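Local coordinates for S-M checkpoint control protein RAD4 (Schizosaccharomyces pombe, PDB 4BU0), which is essential for DNA replication and for the checkpoint that couples S and M phases, its paired N-terminal BRCT domains binding phosphorylated sites of Crb2, at residues K104-L109 and T130-L135; V139-A144 and V165-Q170. All blocks are in the same frame, centred on the assembly; numbering follows the deposited sequence.

Contact 1: K104-L109 and T130-L135; sequences KCRVCL and TFCPDL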
# COMPACT_ATOMS: atom_id res chain seq x y z
N LYS A 104 3.93 3.34 1.18
CA LYS A 104 5.19 3.02 0.48
C LYS A 104 5.23 3.51 -0.97
O LYS A 104 6.24 3.27 -1.64
CB LYS A 104 5.55 1.52 0.53
CG LYS A 104 5.95 1.05 1.93
CD LYS A 104 7.35 1.46 2.34
CE LYS A 104 7.88 0.60 3.46
NZ LYS A 104 7.36 1.02 4.78
N CYS A 105 4.19 4.21 -1.43
CA CYS A 105 4.27 4.80 -2.78
C CYS A 105 5.08 6.07 -2.69
O CYS A 105 4.94 6.83 -1.73
CB CYS A 105 2.90 5.09 -3.37
SG CYS A 105 1.93 3.62 -3.75
N ARG A 106 5.86 6.34 -3.74
CA ARG A 106 6.67 7.56 -3.89
C ARG A 106 6.30 8.04 -5.26
O ARG A 106 6.67 7.40 -6.25
CB ARG A 106 8.16 7.27 -3.74
CG ARG A 106 8.49 6.72 -2.35
CD ARG A 106 9.99 6.49 -2.15
NE ARG A 106 10.69 7.75 -1.92
CZ ARG A 106 10.79 8.36 -0.74
NH1 ARG A 106 10.24 7.82 0.34
NH2 ARG A 106 11.42 9.52 -0.64
N VAL A 107 5.42 9.04 -5.31
CA VAL A 107 4.79 9.46 -6.54
C VAL A 107 5.36 10.78 -7.05
O VAL A 107 5.43 11.76 -6.30
CB VAL A 107 3.26 9.59 -6.33
CG1 VAL A 107 2.56 9.96 -7.64
CG2 VAL A 107 2.66 8.30 -5.76
N CYS A 108 5.69 10.79 -8.34
CA CYS A 108 6.21 11.96 -9.05
C CYS A 108 5.24 12.25 -10.17
O CYS A 108 4.53 11.34 -10.61
CB CYS A 108 7.61 11.61 -9.58
SG CYS A 108 8.51 12.99 -10.32
N LEU A 109 5.18 13.52 -10.61
CA LEU A 109 4.29 13.94 -11.71
C LEU A 109 5.06 14.54 -12.88
O LEU A 109 6.12 15.12 -12.66
CB LEU A 109 3.34 15.07 -11.16
CG LEU A 109 2.60 14.79 -9.86
CD1 LEU A 109 1.63 15.93 -9.52
CD2 LEU A 109 1.80 13.49 -9.94
N THR A 130 4.25 9.28 -0.39
CA THR A 130 5.29 10.30 -0.38
C THR A 130 5.19 10.99 -1.71
O THR A 130 5.11 10.30 -2.74
CB THR A 130 6.68 9.70 -0.14
OG1 THR A 130 6.67 9.10 1.15
CG2 THR A 130 7.80 10.77 -0.20
N PHE A 131 5.20 12.32 -1.70
CA PHE A 131 5.19 13.09 -2.92
C PHE A 131 6.63 13.50 -3.27
O PHE A 131 7.36 14.02 -2.41
CB PHE A 131 4.28 14.32 -2.82
CG PHE A 131 4.14 14.94 -4.18
CD1 PHE A 131 3.34 14.35 -5.16
CD2 PHE A 131 4.88 16.07 -4.53
CE1 PHE A 131 3.26 14.89 -6.45
CE2 PHE A 131 4.79 16.62 -5.81
CZ PHE A 131 4.00 16.02 -6.77
N CYS A 132 7.00 13.31 -4.55
CA CYS A 132 8.35 13.57 -5.07
C CYS A 132 8.34 14.64 -6.15
O CYS A 132 8.00 14.34 -7.30
CB CYS A 132 8.94 12.28 -5.61
SG CYS A 132 8.98 10.94 -4.40
N PRO A 133 8.77 15.87 -5.84
CA PRO A 133 8.82 16.91 -6.89
C PRO A 133 9.82 16.55 -8.00
O PRO A 133 9.56 16.79 -9.18
CB PRO A 133 9.30 18.15 -6.12
CG PRO A 133 8.88 17.89 -4.71
CD PRO A 133 9.12 16.42 -4.52
N ASP A 134 10.97 15.95 -7.61
CA ASP A 134 12.01 15.52 -8.56
C ASP A 134 11.91 14.03 -8.79
O ASP A 134 11.53 13.30 -7.86
CB ASP A 134 13.40 15.83 -7.98
CG ASP A 134 13.60 17.27 -7.55
OD1 ASP A 134 13.15 18.17 -8.28
OD2 ASP A 134 14.27 17.49 -6.51
N LEU A 135 12.27 13.58 -9.99
CA LEU A 135 12.29 12.14 -10.25
C LEU A 135 13.64 11.59 -9.84
O LEU A 135 14.68 12.11 -10.28
CB LEU A 135 12.02 11.84 -11.74
CG LEU A 135 11.89 10.36 -12.07
CD1 LEU A 135 10.55 9.77 -11.61
CD2 LEU A 135 12.00 10.15 -13.55
O HOH W 1 6.05 6.44 0.77
O HOH W 2 6.50 15.79 -9.38
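The Phe131 ring meets Leu109 at its edge: CG of the leucine lies in the ring plane, 3.5 Å from Phe131 CE1, and the two side chains cross at about a right angle. The ring gets there because Phe131 CG stands anti to the backbone N (chi1 -171°), which carries the phenyl along the strand past Val107. On the other side of the sheet, the Arg106 guanidinium has Thr130 CG2 over one face, off-centre toward the rim and 3.9 Å from NH2, as the two side chains run alongside each other in the same direction. Cys132 SG packs against Arg106 CB near the root of that arginine.

Between these two layers the backbones pair in parallel. Thr130 N donates to Cys105 O, Val107 N to Thr130 O (2.9 Å), and Cys132 N to Val107 O (2.8 Å), the last from a donor tilted 32° out of the carbonyl plane. Further along, a water bridges the pair, accepting from Leu109 N at 2.9 Å and donating to Cys132 O. Cys108 SG packs against Leu135 CB (4.0 Å), while Asp134 OD1 and the Leu135 backbone hydrogen-bond the bound peptide. Helix 116-126 connects the two strands as a beta-alpha-beta crossover and covers the Val107, Leu109 and Phe131 face; strand 130-131 is outermost in the sheet, and strand 141-144 pairs with the far side of strand 106-110.

Contact 2: V139-A144 and V165-Q170; sequences VTHLIA and VEWLWQ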
# COMPACT_ATOMS: atom_id res chain seq x y z
N VAL A 139 11.58 6.50 -6.99
CA VAL A 139 10.17 6.79 -7.22
C VAL A 139 9.49 5.50 -7.66
O VAL A 139 10.07 4.69 -8.42
CB VAL A 139 10.04 7.93 -8.27
CG1 VAL A 139 8.65 7.99 -8.92
CG2 VAL A 139 10.43 9.28 -7.63
N THR A 140 8.25 5.28 -7.18
CA THR A 140 7.53 4.06 -7.52
C THR A 140 6.57 4.27 -8.68
O THR A 140 6.27 3.32 -9.42
CB THR A 140 6.78 3.51 -6.29
OG1 THR A 140 5.76 4.42 -5.87
CG2 THR A 140 7.74 3.20 -5.12
N HIS A 141 6.03 5.50 -8.80
CA HIS A 141 5.07 5.81 -9.85
C HIS A 141 5.27 7.19 -10.36
O HIS A 141 5.30 8.12 -9.57
CB HIS A 141 3.60 5.72 -9.34
CG HIS A 141 3.23 4.37 -8.81
ND1 HIS A 141 3.62 3.96 -7.53
CD2 HIS A 141 2.55 3.36 -9.41
CE1 HIS A 141 3.14 2.72 -7.39
NE2 HIS A 141 2.48 2.32 -8.50
N LEU A 142 5.38 7.32 -11.68
CA LEU A 142 5.37 8.62 -12.32
C LEU A 142 4.01 8.79 -12.99
O LEU A 142 3.71 8.02 -13.89
CB LEU A 142 6.51 8.70 -13.37
CG LEU A 142 6.49 9.98 -14.21
CD1 LEU A 142 6.77 11.19 -13.38
CD2 LEU A 142 7.48 9.88 -15.39
N ILE A 143 3.21 9.77 -12.55
CA ILE A 143 1.93 10.04 -13.20
C ILE A 143 2.22 11.05 -14.29
O ILE A 143 2.70 12.16 -13.99
CB ILE A 143 0.89 10.56 -12.19
CG1 ILE A 143 0.63 9.51 -11.07
CG2 ILE A 143 -0.40 10.91 -12.96
CD1 ILE A 143 -0.24 10.07 -9.94
N ALA A 144 1.93 10.68 -15.54
CA ALA A 144 2.29 11.52 -16.67
C ALA A 144 1.07 12.00 -17.43
O ALA A 144 0.14 11.23 -17.63
CB ALA A 144 3.18 10.72 -17.62
N VAL A 165 -3.28 9.42 -14.63
CA VAL A 165 -3.80 9.77 -13.32
C VAL A 165 -4.96 8.83 -12.87
O VAL A 165 -5.23 8.73 -11.68
CB VAL A 165 -4.18 11.26 -13.24
CG1 VAL A 165 -5.39 11.59 -14.11
CG2 VAL A 165 -4.37 11.72 -11.79
N GLU A 166 -5.62 8.16 -13.82
CA GLU A 166 -6.69 7.23 -13.47
C GLU A 166 -6.18 6.13 -12.54
O GLU A 166 -6.94 5.61 -11.73
CB GLU A 166 -7.25 6.63 -14.77
CG GLU A 166 -8.55 5.86 -14.60
CD GLU A 166 -9.78 6.60 -14.09
OE1 GLU A 166 -9.77 7.85 -14.01
OE2 GLU A 166 -10.71 5.89 -13.65
N TRP A 167 -4.87 5.82 -12.58
CA TRP A 167 -4.31 4.87 -11.62
C TRP A 167 -4.55 5.35 -10.19
O TRP A 167 -4.90 4.56 -9.31
CB TRP A 167 -2.79 4.71 -11.85
CG TRP A 167 -2.10 4.05 -10.69
CD1 TRP A 167 -2.05 2.70 -10.43
CD2 TRP A 167 -1.39 4.69 -9.63
NE1 TRP A 167 -1.39 2.48 -9.24
CE2 TRP A 167 -0.99 3.69 -8.72
CE3 TRP A 167 -1.06 6.04 -9.36
CZ2 TRP A 167 -0.29 3.99 -7.54
CZ3 TRP A 167 -0.36 6.34 -8.20
CH2 TRP A 167 0.02 5.32 -7.31
N LEU A 168 -4.30 6.64 -9.97
CA LEU A 168 -4.48 7.20 -8.65
C LEU A 168 -5.94 7.19 -8.22
O LEU A 168 -6.24 6.78 -7.09
CB LEU A 168 -3.93 8.64 -8.65
CG LEU A 168 -4.09 9.40 -7.31
CD1 LEU A 168 -3.29 8.74 -6.19
CD2 LEU A 168 -3.61 10.86 -7.48
N TRP A 169 -6.82 7.62 -9.10
CA TRP A 169 -8.21 7.67 -8.73
C TRP A 169 -8.78 6.30 -8.46
O TRP A 169 -9.47 6.14 -7.51
CB TRP A 169 -9.03 8.43 -9.76
CG TRP A 169 -8.52 9.81 -10.13
CD1 TRP A 169 -8.49 10.32 -11.37
CD2 TRP A 169 -8.00 10.83 -9.27
NE1 TRP A 169 -7.96 11.57 -11.35
CE2 TRP A 169 -7.66 11.89 -10.07
CE3 TRP A 169 -7.78 10.93 -7.91
CZ2 TRP A 169 -7.11 13.04 -9.55
CZ3 TRP A 169 -7.24 12.07 -7.43
CH2 TRP A 169 -6.91 13.08 -8.25
N GLN A 170 -8.47 5.35 -9.32
CA GLN A 170 -9.02 4.01 -9.08
C GLN A 170 -8.38 3.34 -7.86
O GLN A 170 -9.06 2.56 -7.19
CB GLN A 170 -8.89 3.13 -10.33
CG GLN A 170 -9.88 3.60 -11.40
CD GLN A 170 -10.08 2.55 -12.49
OE1 GLN A 170 -9.92 1.34 -12.27
NE2 GLN A 170 -10.43 3.02 -13.69
O HOH W 3 -2.58 11.47 -16.61
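In the second BRCT domain the C-terminal helix packs on the central sheet, and here its first turns meet strand 141-144. The main joint is an offset stack of the His141 ring on the six-membered ring of Trp167, with centroids 4.0 Å apart and planes 16° from parallel. Trp167 CZ2 sits over the centre of the imidazole, 3.4 Å from His141 NE2, whereas His141 CD2 lies over the indole toward its rim. Two bonds steady the rings: His141 ND1 pairs with Thr140 OG1 at 2.7 Å, and Trp167 NE1 donates to the carbonyl of Leu178. Without the indole, as with an alanine at this position, the imidazole face is likely to lose its stacking partner and the Leu178 carbonyl its donor.

Ile143 sends its two branches to different parts of the helix segment. Its CD1 comes to the indole edge, 4.1 Å from Trp167 CZ3, and also meets Leu168 CB, while CG2 turns to Val165 and lies 3.6 Å from its CA. Beyond them a water links Ala144 O to Val165 N. With no direct hydrogen bond crossing, the helix rests on the sheet through rings and aliphatic branches, and a tryptophan of the last helix buried against the central sheet is a hallmark of the BRCT fold.

How the contacts relate
Both contacts belong to the parallel sheet of the second BRCT domain, with centres 10 Å apart, and meet where strand 106-110 pairs with strand 141-144: Arg106 O lies 2.8 Å from Thr140 N and Cys108 O 2.8 Å from Ile143 N, both probable hydrogen bonds. Contact 1 joins strand to strand at the margin of the sheet, where backbone hydrogen bonds run together with side-chain packing on both faces, and it mixes buried and partly exposed residues beside the bound peptide. Contact 2 is a buried helix-on-sheet joint, held by ring stacking and aliphatic packing, with one bridging water. Helix 116-126 serves both, touching Val107 and Leu109 of the first and Ile143, Val165 and Leu168 of the second.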